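Local coordinates for dTDP-glucose 4,6-dehydratase (PDB 5U4Q), which binds NAD and probably acts on a nucleotide sugar, as expected of a dTDP-glucose 4,6-dehydratase in the NAD-dependent epimerase/dehydratase family, at residues K5-G10 against D80-L85; I19-L24 against L52-F57; V31-M36 against Q60-A65. All blocks are in the same frame, centred on the assembly; numbering follows the deposited sequence. Where two conformers were deposited one is given.

Contact 1: K5-G10 against D80-L85; sequences KFLVTG and DRVIHL. With NAD (nicotinamide-adenine-dinucleotide), chain C.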
loop_
_atom_site.group_PDB
_atom_site.type_symbol
_atom_site.label_atom_id
_atom_site.label_comp_id
_atom_site.label_asym_id
_atom_site.label_seq_id
_atom_site.Cartn_x
_atom_site.Cartn_y
_atom_site.Cartn_z
ATOM N N LYS A 5 -2.763 29.448 -2.474
ATOM C CA LYS A 5 -2.405 28.884 -1.172
ATOM C C LYS A 5 -2.006 27.401 -1.330
ATOM O O LYS A 5 -2.757 26.570 -1.863
ATOM C CB LYS A 5 -3.540 29.029 -0.151
ATOM C CG LYS A 5 -3.095 28.721 1.276
ATOM C CD LYS A 5 -4.239 28.652 2.268
ATOM C CE LYS A 5 -4.808 30.013 2.598
ATOM N NZ LYS A 5 -5.999 29.897 3.505
ATOM N N PHE A 6 -0.809 27.090 -0.852
ATOM C CA PHE A 6 -0.279 25.753 -0.884
ATOM C C PHE A 6 -0.158 25.180 0.531
ATOM O O PHE A 6 0.233 25.880 1.470
ATOM C CB PHE A 6 1.154 25.769 -1.425
ATOM C CG PHE A 6 1.294 26.131 -2.873
ATOM C CD1 PHE A 6 1.251 27.431 -3.283
ATOM C CD2 PHE A 6 1.593 25.147 -3.814
ATOM C CE1 PHE A 6 1.412 27.763 -4.614
ATOM C CE2 PHE A 6 1.775 25.475 -5.137
ATOM C CZ PHE A 6 1.659 26.791 -5.540
ATOM N N LEU A 7 -0.453 23.899 0.665
ATOM C CA LEU A 7 -0.114 23.148 1.863
ATOM C C LEU A 7 1.203 22.418 1.576
ATOM O O LEU A 7 1.299 21.724 0.562
ATOM C CB LEU A 7 -1.148 22.066 2.162
ATOM C CG LEU A 7 -0.846 21.092 3.300
ATOM C CD1 LEU A 7 -0.604 21.844 4.619
ATOM C CD2 LEU A 7 -1.957 20.054 3.447
ATOM N N VAL A 8 2.171 22.558 2.472
ATOM C CA VAL A 8 3.412 21.785 2.394
ATOM C C VAL A 8 3.453 20.936 3.658
ATOM O O VAL A 8 3.607 21.460 4.762
ATOM C CB VAL A 8 4.664 22.676 2.304
ATOM C CG1 VAL A 8 5.948 21.832 2.314
ATOM C CG2 VAL A 8 4.612 23.565 1.088
ATOM N N THR A 9 3.344 19.618 3.524
ATOM C CA THR A 9 3.468 18.748 4.686
ATOM C C THR A 9 4.922 18.362 4.841
ATOM O O THR A 9 5.684 18.348 3.868
ATOM C CB THR A 9 2.583 17.508 4.607
ATOM O OG1 THR A 9 3.159 16.540 3.728
ATOM C CG2 THR A 9 1.173 17.888 4.176
ATOM N N GLY A 10 5.334 18.123 6.077
ATOM C CA GLY A 10 6.745 17.819 6.328
ATOM C C GLY A 10 7.573 19.079 6.169
ATOM O O GLY A 10 8.763 19.009 5.862
ATOM N N ASP A 80 -5.358 25.528 -2.634
ATOM C CA ASP A 80 -5.376 25.407 -4.068
ATOM C C ASP A 80 -4.573 24.180 -4.489
ATOM O O ASP A 80 -4.997 23.434 -5.352
ATOM C CB ASP A 80 -4.824 26.676 -4.709
ATOM C CG ASP A 80 -5.673 27.881 -4.372
ATOM O OD1 ASP A 80 -6.870 27.878 -4.763
ATOM O OD2 ASP A 80 -5.179 28.794 -3.695
ATOM N N ARG A 81 -3.410 23.965 -3.873
ATOM C CA ARG A 81 -2.581 22.822 -4.190
ATOM C C ARG A 81 -1.944 22.266 -2.929
ATOM O O ARG A 81 -1.820 22.954 -1.922
ATOM C CB ARG A 81 -1.514 23.225 -5.189
ATOM C CG ARG A 81 -2.161 23.685 -6.505
ATOM C CD ARG A 81 -1.214 23.907 -7.634
ATOM N NE ARG A 81 -1.936 24.608 -8.683
ATOM C CZ ARG A 81 -1.367 25.310 -9.659
ATOM N NH1 ARG A 81 -0.031 25.458 -9.725
ATOM N NH2 ARG A 81 -2.144 25.907 -10.548
ATOM N N VAL A 82 -1.514 21.007 -2.995
ATOM C CA VAL A 82 -0.880 20.358 -1.868
ATOM C C VAL A 82 0.371 19.667 -2.353
ATOM O O VAL A 82 0.343 19.014 -3.387
ATOM C CB VAL A 82 -1.815 19.303 -1.247
ATOM C CG1 VAL A 82 -1.113 18.487 -0.170
ATOM C CG2 VAL A 82 -3.083 19.957 -0.701
ATOM N N ILE A 83 1.471 19.859 -1.612
ATOM C CA ILE A 83 2.732 19.118 -1.832
ATOM C C ILE A 83 2.950 18.313 -0.559
ATOM O O ILE A 83 3.212 18.861 0.530
ATOM C CB ILE A 83 3.934 20.003 -2.239
ATOM C CG1 ILE A 83 5.218 19.172 -2.339
ATOM C CG2 ILE A 83 4.159 21.143 -1.287
ATOM C CD1 ILE A 83 5.226 18.075 -3.374
ATOM N N HIS A 84 2.753 16.998 -0.662
ATOM C CA HIS A 84 2.818 16.114 0.480
ATOM C C HIS A 84 4.160 15.416 0.540
ATOM O O HIS A 84 4.481 14.560 -0.297
ATOM C CB HIS A 84 1.655 15.115 0.419
ATOM C CG HIS A 84 1.696 14.095 1.496
ATOM N ND1 HIS A 84 1.775 14.428 2.831
ATOM C CD2 HIS A 84 1.679 12.744 1.442
ATOM C CE1 HIS A 84 1.818 13.327 3.549
ATOM N NE2 HIS A 84 1.766 12.291 2.733
ATOM N N LEU A 85 4.912 15.774 1.573
ATOM C CA LEU A 85 6.264 15.245 1.794
ATOM C C LEU A 85 6.416 14.539 3.144
ATOM O O LEU A 85 7.320 13.732 3.323
ATOM C CB LEU A 85 7.285 16.366 1.655
ATOM C CG LEU A 85 7.302 17.041 0.284
ATOM C CD1 LEU A 85 8.017 18.388 0.328
ATOM C CD2 LEU A 85 7.887 16.146 -0.794
HETATM P PA NAD C . 12.605 14.510 6.607
HETATM O O1A NAD C . 13.674 15.524 6.744
HETATM O O2A NAD C . 12.466 13.390 7.619
HETATM O O5B NAD C . 11.203 15.305 6.476
HETATM C C5B NAD C . 9.922 14.718 6.664
HETATM C C4B NAD C . 9.184 15.531 7.715
HETATM O O4B NAD C . 7.930 14.846 7.893
HETATM C C3B NAD C . 9.893 15.578 9.061
HETATM O O3B NAD C . 10.256 16.897 9.496
HETATM C C2B NAD C . 8.898 14.882 9.991
HETATM O O2B NAD C . 8.844 15.468 11.307
HETATM C C1B NAD C . 7.566 14.947 9.247
HETATM N N9A NAD C . 6.638 13.862 9.607
HETATM C C8A NAD C . 6.904 12.536 9.635
HETATM N N7A NAD C . 5.829 11.854 10.035
HETATM C C5A NAD C . 4.848 12.746 10.249
HETATM C C6A NAD C . 3.454 12.674 10.733
HETATM N N6A NAD C . 2.873 11.521 11.034
HETATM N N1A NAD C . 2.803 13.833 10.834
HETATM C C2A NAD C . 3.352 15.023 10.550
HETATM N N3A NAD C . 4.626 15.167 10.132
HETATM C C4A NAD C . 5.391 14.054 9.976
HETATM O O3 NAD C . 12.700 13.735 5.196
HETATM P PN NAD C . 12.815 14.338 3.708
HETATM O O1N NAD C . 12.600 15.793 3.658
HETATM O O2N NAD C . 14.066 13.670 3.139
HETATM O O5D NAD C . 11.574 13.579 3.056
HETATM C C5D NAD C . 10.475 14.206 2.401
HETATM C C4D NAD C . 9.758 13.114 1.624
HETATM O O4D NAD C . 10.578 12.693 0.509
HETATM C C3D NAD C . 9.392 11.834 2.366
HETATM O O3D NAD C . 8.095 11.428 1.923
HETATM C C2D NAD C . 10.394 10.809 1.891
HETATM O O2D NAD C . 9.883 9.460 1.896
HETATM C C1D NAD C . 10.697 11.275 0.481
HETATM N N1N NAD C . 12.057 10.908 0.042
HETATM C C2N NAD C . 13.160 11.608 0.398
HETATM C C3N NAD C . 14.440 11.231 -0.042
HETATM C C7N NAD C . 15.736 11.970 0.319
HETATM O O7N NAD C . 16.793 11.661 -0.252
HETATM N N7N NAD C . 15.801 12.921 1.265
HETATM C C4N NAD C . 14.568 10.104 -0.823
HETATM C C5N NAD C . 13.430 9.387 -1.169
HETATM C C6N NAD C . 12.180 9.788 -0.711
#
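V8 and I83 sit side by side on neighbouring strands, and their branched ends jam together: V8 CG2 and I83 CG2 are 3.4 Å apart, tighter than a usual methyl contact. The long arm of I83 is not the part involved. CG1 is set anti to the backbone N (chi1 176°), which turns the short CG2 branch to V8. L23 and I19 of helix 14-25 fill in above this face, L23 lying on F6 and V8, I19 on I83 and L85. Further back on the same face, R81 CB nudges the F6 ring obliquely, 3.9 Å from CD2. The guanidinium, nearly perpendicular to that ring, goes on to a salt bridge with D235.

Strands 5-9 and 81-84 run parallel at the centre of the Rossmann fold, where the sheet switches from one half to the other. L7 O takes the nearly straight N-H of I83 at 2.9 Å. At the start of the ladder, D80 OD2 curls back to accept K5 N through its anti lone pair.

The other face carries L7, V82, T9 and H84. L7 CD2 rests beside V82 CG1 at 4.0 Å, and L7 CB fits against V82 CG2. Next along, T9 OG1 gathers three partners: it lies at the edge of the H84 ring, near its plane, hydrogen-bonded to ND1 at 2.7 Å, takes L85 N at 2.9 Å, and is also met by A86 N. Beyond it both chains meet NAD. L85 O accepts from the ribose O3D at 2.8 Å, and G10, opening the glycine-rich turn, brings its CA to 3.6 Å from O4B.

Contact 2: I19-L24 against L52-F57; sequences IAQRLL and LAYPAF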
loop_
_atom_site.group_PDB
_atom_site.type_symbol
_atom_site.label_atom_id
_atom_site.label_comp_id
_atom_site.label_asym_id
_atom_site.label_seq_id
_atom_site.Cartn_x
_atom_site.Cartn_y
_atom_site.Cartn_z
ATOM N N ILE A 19 10.989 23.445 -0.260
ATOM C CA ILE A 19 9.849 23.695 -1.127
ATOM C C ILE A 19 9.054 24.880 -0.564
ATOM O O ILE A 19 8.725 25.803 -1.298
ATOM C CB ILE A 19 8.943 22.449 -1.278
ATOM C CG1 ILE A 19 9.713 21.295 -1.947
ATOM C CG2 ILE A 19 7.677 22.788 -2.070
ATOM C CD1 ILE A 19 10.250 21.597 -3.287
ATOM N N ALA A 20 8.793 24.863 0.742
ATOM C CA ALA A 20 8.042 25.991 1.344
ATOM C C ALA A 20 8.786 27.313 1.136
ATOM O O ALA A 20 8.190 28.330 0.776
ATOM C CB ALA A 20 7.846 25.743 2.807
ATOM N N GLN A 21 10.102 27.311 1.358
ATOM C CA GLN A 21 10.888 28.535 1.203
ATOM C C GLN A 21 10.791 29.088 -0.242
ATOM O O GLN A 21 10.620 30.293 -0.459
ATOM C CB GLN A 21 12.350 28.251 1.579
ATOM C CG GLN A 21 13.279 29.440 1.461
ATOM C CD GLN A 21 14.687 29.054 1.841
ATOM O OE1 GLN A 21 15.329 28.182 1.182
ATOM N NE2 GLN A 21 15.179 29.659 2.892
ATOM N N ARG A 22 10.904 28.204 -1.226
ATOM C CA ARG A 22 10.825 28.621 -2.618
ATOM C C ARG A 22 9.445 29.193 -2.946
ATOM O O ARG A 22 9.326 30.220 -3.621
ATOM C CB ARG A 22 11.183 27.453 -3.542
ATOM C CG ARG A 22 11.022 27.728 -5.014
ATOM C CD ARG A 22 11.925 28.834 -5.553
ATOM N NE ARG A 22 11.631 29.049 -6.967
ATOM C CZ ARG A 22 12.172 28.358 -7.974
ATOM N NH1 ARG A 22 13.080 27.420 -7.746
ATOM N NH2 ARG A 22 11.804 28.611 -9.217
ATOM N N LEU A 23 8.399 28.538 -2.456
ATOM C CA LEU A 23 7.038 28.985 -2.764
ATOM C C LEU A 23 6.786 30.347 -2.128
ATOM O O LEU A 23 6.148 31.209 -2.738
ATOM C CB LEU A 23 5.986 27.973 -2.322
ATOM C CG LEU A 23 5.984 26.622 -3.069
ATOM C CD1 LEU A 23 5.102 25.614 -2.362
ATOM C CD2 LEU A 23 5.576 26.809 -4.527
ATOM N N LEU A 24 7.309 30.532 -0.922
ATOM C CA LEU A 24 7.189 31.842 -0.260
ATOM C C LEU A 24 7.911 32.897 -1.038
ATOM O O LEU A 24 7.406 34.045 -1.175
ATOM C CB LEU A 24 7.702 31.778 1.173
ATOM C CG LEU A 24 6.818 30.975 2.103
ATOM C CD1 LEU A 24 7.531 30.527 3.370
ATOM C CD2 LEU A 24 5.530 31.741 2.423
ATOM N N LEU A 52 11.537 29.976 7.812
ATOM C CA LEU A 52 10.286 30.145 7.070
ATOM C C LEU A 52 9.424 31.260 7.654
ATOM O O LEU A 52 8.238 31.351 7.317
ATOM C CB LEU A 52 9.472 28.859 7.035
ATOM C CG LEU A 52 10.159 27.672 6.333
ATOM C CD1 LEU A 52 9.308 26.445 6.487
ATOM C CD2 LEU A 52 10.372 27.988 4.866
ATOM N N ALA A 53 10.010 32.114 8.493
ATOM C CA ALA A 53 9.260 33.242 9.074
ATOM C C ALA A 53 9.031 34.305 7.990
ATOM O O ALA A 53 9.896 35.124 7.713
ATOM C CB ALA A 53 10.004 33.847 10.270
ATOM N N TYR A 54 7.878 34.219 7.350
ATOM C CA TYR A 54 7.447 35.148 6.341
ATOM C C TYR A 54 5.989 35.459 6.651
ATOM O O TYR A 54 5.265 34.610 7.159
ATOM C CB TYR A 54 7.481 34.504 4.946
ATOM C CG TYR A 54 8.855 34.282 4.335
ATOM C CD1 TYR A 54 9.691 33.267 4.788
ATOM C CD2 TYR A 54 9.293 35.041 3.256
ATOM C CE1 TYR A 54 10.932 33.046 4.208
ATOM C CE2 TYR A 54 10.521 34.820 2.670
ATOM C CZ TYR A 54 11.341 33.824 3.149
ATOM O OH TYR A 54 12.572 33.613 2.574
ATOM N N PRO A 55 5.520 36.658 6.287
ATOM C CA PRO A 55 4.125 36.978 6.584
ATOM C C PRO A 55 3.116 36.041 5.905
ATOM O O PRO A 55 2.022 35.826 6.456
ATOM C CB PRO A 55 3.965 38.421 6.086
ATOM C CG PRO A 55 5.176 38.708 5.274
ATOM C CD PRO A 55 6.253 37.773 5.704
ATOM N N ALA A 56 3.475 35.496 4.740
ATOM C CA ALA A 56 2.591 34.587 4.001
ATOM C C ALA A 56 2.724 33.112 4.427
ATOM O O ALA A 56 2.121 32.243 3.800
ATOM C CB ALA A 56 2.870 34.715 2.535
ATOM N N PHE A 57 3.487 32.851 5.478
ATOM C CA PHE A 57 3.667 31.497 6.005
ATOM C C PHE A 57 3.007 31.340 7.344
ATOM O O PHE A 57 3.120 32.219 8.202
ATOM C CB PHE A 57 5.149 31.156 6.166
ATOM C CG PHE A 57 5.407 29.766 6.690
ATOM C CD1 PHE A 57 5.178 28.666 5.878
ATOM C CD2 PHE A 57 5.851 29.548 8.000
ATOM C CE1 PHE A 57 5.391 27.378 6.351
ATOM C CE2 PHE A 57 6.097 28.259 8.463
ATOM C CZ PHE A 57 5.849 27.168 7.630
HETATM O O HOH W 1 14.200 31.819 4.216
#
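L24 is the bump and loop 52-57 the hollow that receives it. The helix that carries L24, 14-25, is the first of the Rossmann fold; the loop brings the chain from helix 42-50 into strand 57-61 and closes with a type I turn from Y54 to F57.

L24 CB stands over the face of the Y54 ring, 4.2 Å from the centroid and only 11° off the ring normal, a CH-pi contact almost centred on the ring. From there the chain turns inward, CG set anti to its own carbonyl carbon (chi1 -70°), and the fork at CG divides the work. CD1 points between three side chains: F57 CB is 3.7 Å from it and Y54 CD1 3.8 Å, with L52 CD2 a little further off. CD2 goes to the turn instead, resting against the A56 backbone carbonyl, 3.7 Å from its C, with the A56 methyl beside it. V30 of strand 29-34 also packs on L24 and F57, tying this pocket to the sheet.

L52 works in the reverse direction, from loop to helix. Its CB stands over one face of the F57 ring, offset toward the rim, and its tip then straddles the helix surface: both methyls touch A20 CB, while CD2 also presses on the backbone at Q21, 3.6 Å from Q21 N.

No direct hydrogen bond joins helix and loop. The polar link runs through a water, to which Q21 stretches out fully extended. Its NE2 donates to that water at 2.7 Å, and the water, lying in the plane of the Y54 ring, is 2.9 Å from Y54 OH.

Contact 3: V31-M36 against Q60-A65; sequences VGIDNM and QQLDLA. With NAD (nicotinamide-adenine-dinucleotide), chain C.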
loop_
_atom_site.group_PDB
_atom_site.type_symbol
_atom_site.label_atom_id
_atom_site.label_comp_id
_atom_site.label_asym_id
_atom_site.label_seq_id
_atom_site.Cartn_x
_atom_site.Cartn_y
_atom_site.Cartn_z
ATOM N N VAL A 31 0.937 27.146 3.990
ATOM C CA VAL A 31 0.739 26.603 5.312
ATOM C C VAL A 31 1.635 25.364 5.360
ATOM O O VAL A 31 1.558 24.496 4.477
ATOM C CB VAL A 31 -0.715 26.205 5.601
ATOM C CG1 VAL A 31 -0.828 25.532 6.956
ATOM C CG2 VAL A 31 -1.612 27.442 5.492
ATOM N N GLY A 32 2.481 25.318 6.366
ATOM C CA GLY A 32 3.373 24.179 6.600
ATOM C C GLY A 32 2.884 23.414 7.807
ATOM O O GLY A 32 2.451 24.023 8.795
ATOM N N ILE A 33 2.891 22.076 7.727
ATOM C CA ILE A 33 2.600 21.251 8.882
ATOM C C ILE A 33 3.718 20.236 9.091
ATOM O O ILE A 33 4.395 19.847 8.132
ATOM C CB ILE A 33 1.226 20.553 8.801
ATOM C CG1 ILE A 33 1.168 19.501 7.691
ATOM C CG2 ILE A 33 0.124 21.583 8.621
ATOM C CD1 ILE A 33 -0.075 18.633 7.736
ATOM N N ASP A 34 3.926 19.834 10.348
ATOM C CA ASP A 34 4.922 18.853 10.699
ATOM C C ASP A 34 4.607 18.446 12.125
ATOM O O ASP A 34 4.115 19.263 12.882
ATOM C CB ASP A 34 6.304 19.498 10.592
ATOM C CG ASP A 34 7.408 18.486 10.433
ATOM O OD1 ASP A 34 7.658 17.707 11.394
ATOM O OD2 ASP A 34 8.033 18.487 9.338
ATOM N N ASN A 35 4.899 17.209 12.482
ATOM C CA ASN A 35 4.701 16.793 13.877
ATOM C C ASN A 35 5.943 16.939 14.738
ATOM O O ASN A 35 5.908 16.581 15.925
ATOM C CB ASN A 35 4.108 15.385 13.963
ATOM C CG ASN A 35 5.078 14.282 13.591
ATOM O OD1 ASN A 35 6.203 14.529 13.151
ATOM N ND2 ASN A 35 4.644 13.042 13.794
HETATM N N MSE A 36 7.037 17.440 14.156
HETATM C CA MSE A 36 8.286 17.702 14.890
HETATM C C MSE A 36 8.761 16.462 15.592
HETATM O O MSE A 36 9.232 16.530 16.724
HETATM C CB MSE A 36 8.100 18.868 15.883
HETATM C CG MSE A 36 7.493 20.109 15.235
HETATM SE SE MSE A 36 8.599 20.803 13.763
HETATM C CE MSE A 36 10.041 21.636 14.786
ATOM N N GLN A 60 1.567 24.885 11.502
ATOM C CA GLN A 60 0.727 24.163 12.469
ATOM C C GLN A 60 1.388 22.826 12.795
ATOM O O GLN A 60 1.686 22.041 11.883
ATOM C CB GLN A 60 -0.689 23.935 11.934
ATOM C CG GLN A 60 -1.457 25.209 11.635
ATOM C CD GLN A 60 -2.895 24.952 11.204
ATOM O OE1 GLN A 60 -3.421 23.853 11.365
ATOM N NE2 GLN A 60 -3.538 25.980 10.659
ATOM N N GLN A 61 1.648 22.574 14.081
ATOM C CA GLN A 61 2.189 21.306 14.505
ATOM C C GLN A 61 0.996 20.377 14.514
ATOM O O GLN A 61 0.025 20.574 15.277
ATOM C CB GLN A 61 2.866 21.395 15.872
ATOM C CG GLN A 61 3.456 20.061 16.273
ATOM C CD GLN A 61 4.341 20.094 17.499
ATOM O OE1 GLN A 61 4.830 21.139 17.901
ATOM N NE2 GLN A 61 4.586 18.924 18.064
ATOM N N LEU A 62 1.032 19.386 13.638
ATOM C CA LEU A 62 -0.096 18.513 13.399
ATOM C C LEU A 62 0.423 17.187 12.906
ATOM O O LEU A 62 1.371 17.155 12.095
ATOM C CB LEU A 62 -0.975 19.143 12.310
ATOM C CG LEU A 62 -2.244 18.481 11.856
ATOM C CD1 LEU A 62 -3.225 18.348 12.997
ATOM C CD2 LEU A 62 -2.853 19.318 10.741
ATOM N N ASP A 63 -0.182 16.110 13.373
ATOM C CA ASP A 63 0.149 14.783 12.927
ATOM C C ASP A 63 -0.758 14.398 11.768
ATOM O O ASP A 63 -1.964 14.617 11.796
ATOM C CB ASP A 63 0.002 13.777 14.052
ATOM C CG ASP A 63 0.860 12.563 13.839
ATOM O OD1 ASP A 63 0.591 11.820 12.878
ATOM O OD2 ASP A 63 1.825 12.395 14.635
ATOM N N LEU A 64 -0.172 13.806 10.732
ATOM C CA LEU A 64 -0.933 13.333 9.563
ATOM C C LEU A 64 -2.051 12.350 9.937
ATOM O O LEU A 64 -3.066 12.288 9.236
ATOM C CB LEU A 64 -0.004 12.624 8.580
ATOM C CG LEU A 64 1.054 13.415 7.851
ATOM C CD1 LEU A 64 1.892 12.416 7.076
ATOM C CD2 LEU A 64 0.422 14.458 6.928
ATOM N N ALA A 65 -1.849 11.627 11.044
ATOM C CA ALA A 65 -2.790 10.618 11.495
ATOM C C ALA A 65 -3.928 11.165 12.343
ATOM O O ALA A 65 -4.828 10.408 12.707
ATOM C CB ALA A 65 -2.043 9.559 12.270
HETATM P PA NAD C . 12.605 14.510 6.607
HETATM O O1A NAD C . 13.674 15.524 6.744
HETATM O O2A NAD C . 12.466 13.390 7.619
HETATM O O5B NAD C . 11.203 15.305 6.476
HETATM C C5B NAD C . 9.922 14.718 6.664
HETATM C C4B NAD C . 9.184 15.531 7.715
HETATM O O4B NAD C . 7.930 14.846 7.893
HETATM C C3B NAD C . 9.893 15.578 9.061
HETATM O O3B NAD C . 10.256 16.897 9.496
HETATM C C2B NAD C . 8.898 14.882 9.991
HETATM O O2B NAD C . 8.844 15.468 11.307
HETATM C C1B NAD C . 7.566 14.947 9.247
HETATM N N9A NAD C . 6.638 13.862 9.607
HETATM C C8A NAD C . 6.904 12.536 9.635
HETATM N N7A NAD C . 5.829 11.854 10.035
HETATM C C5A NAD C . 4.848 12.746 10.249
HETATM C C6A NAD C . 3.454 12.674 10.733
HETATM N N6A NAD C . 2.873 11.521 11.034
HETATM N N1A NAD C . 2.803 13.833 10.834
HETATM C C2A NAD C . 3.352 15.023 10.550
HETATM N N3A NAD C . 4.626 15.167 10.132
HETATM C C4A NAD C . 5.391 14.054 9.976
HETATM O O3 NAD C . 12.700 13.735 5.196
HETATM P PN NAD C . 12.815 14.338 3.708
HETATM O O1N NAD C . 12.600 15.793 3.658
HETATM O O2N NAD C . 14.066 13.670 3.139
HETATM O O5D NAD C . 11.574 13.579 3.056
HETATM C C5D NAD C . 10.475 14.206 2.401
HETATM C C4D NAD C . 9.758 13.114 1.624
HETATM O O4D NAD C . 10.578 12.693 0.509
HETATM C C3D NAD C . 9.392 11.834 2.366
HETATM O O3D NAD C . 8.095 11.428 1.923
HETATM C C2D NAD C . 10.394 10.809 1.891
HETATM O O2D NAD C . 9.883 9.460 1.896
HETATM C C1D NAD C . 10.697 11.275 0.481
HETATM N N1N NAD C . 12.057 10.908 0.042
HETATM C C2N NAD C . 13.160 11.608 0.398
HETATM C C3N NAD C . 14.440 11.231 -0.042
HETATM C C7N NAD C . 15.736 11.970 0.319
HETATM O O7N NAD C . 16.793 11.661 -0.252
HETATM N N7N NAD C . 15.801 12.921 1.265
HETATM C C4N NAD C . 14.568 10.104 -0.823
HETATM C C5N NAD C . 13.430 9.387 -1.169
HETATM C C6N NAD C . 12.180 9.788 -0.711
#
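N35 hands its amide N-H to D63 from an odd direction: ND2 to OD2 is 3.0 Å and almost straight, yet the donor stands 56° out of the carboxylate plane. D63 OD2 lies in the amide plane of N35, so the bond is well aimed at the N35 end alone. The adenine of NAD probably accounts for this. The N35 amide lies flat over the face of the base, roughly parallel to it, with ND2 3.3 Å from C6A, while D63 comes round to the edge. N35 gets there with CG between backbone N and carbonyl carbon (chi1 72°).

D63 OD1 accepts from the adenine amino group N6A at 2.9 Å. L64 N donates to adenine N1A at 3.0 Å, so adjoining residues read the edge that distinguishes adenine. D63 OD1 also takes A65 N in an Asx turn, which steadies the carboxylate.

Behind this is a right-handed beta-alpha-beta crossover of the Rossmann fold: strands 29-34 and 57-61 lie parallel, joined through helix 42-50. Q60 N donates to G32 O, and L62 N to D34 O, the latter from well above the carbonyl plane as the chains begin to splay. I33 CD1 fills the inner side against L62 CD2 at 4.1 Å. On the outer side selenomethionine M36 and Q61 cross at about a right angle, M36 CG resting against Q61 CD.

D34, at the end of its strand, clasps the adenosine ribose with both oxygens, O2B reaching OD1 at 2.5 Å and O3B reaching OD2 at 2.7 Å. M36 N donates to OD1, an Asx turn, and A12 N to OD2. A carboxylate gripping the bare 2'-hydroxyl would probably repel a phosphate there, consistent with preference for NAD over NADP.

Overall arrangement
Strands 5-9 and 29-34 are neighbours in one parallel sheet, so contacts 1 and 3 are stitched together by probable hydrogen bonds from V8 N to V31 O and from V31 N to F6 O. Contact 1 is the core pair, mostly buried; contacts 2 and 3 are only partly buried. Contact 2 lies on the flank of the sheet: its helix follows strand 5-9 and covers one face of contact 1, while F57 reaches G32 of contact 3. The chemistry shifts accordingly, from ladder bonds and apolar side chains in contact 1, through methyl and ring packing in contact 2, to a shorter ladder plus carboxylates and an amide turned to NAD in contact 3. Contacts 1 and 3 both touch NAD.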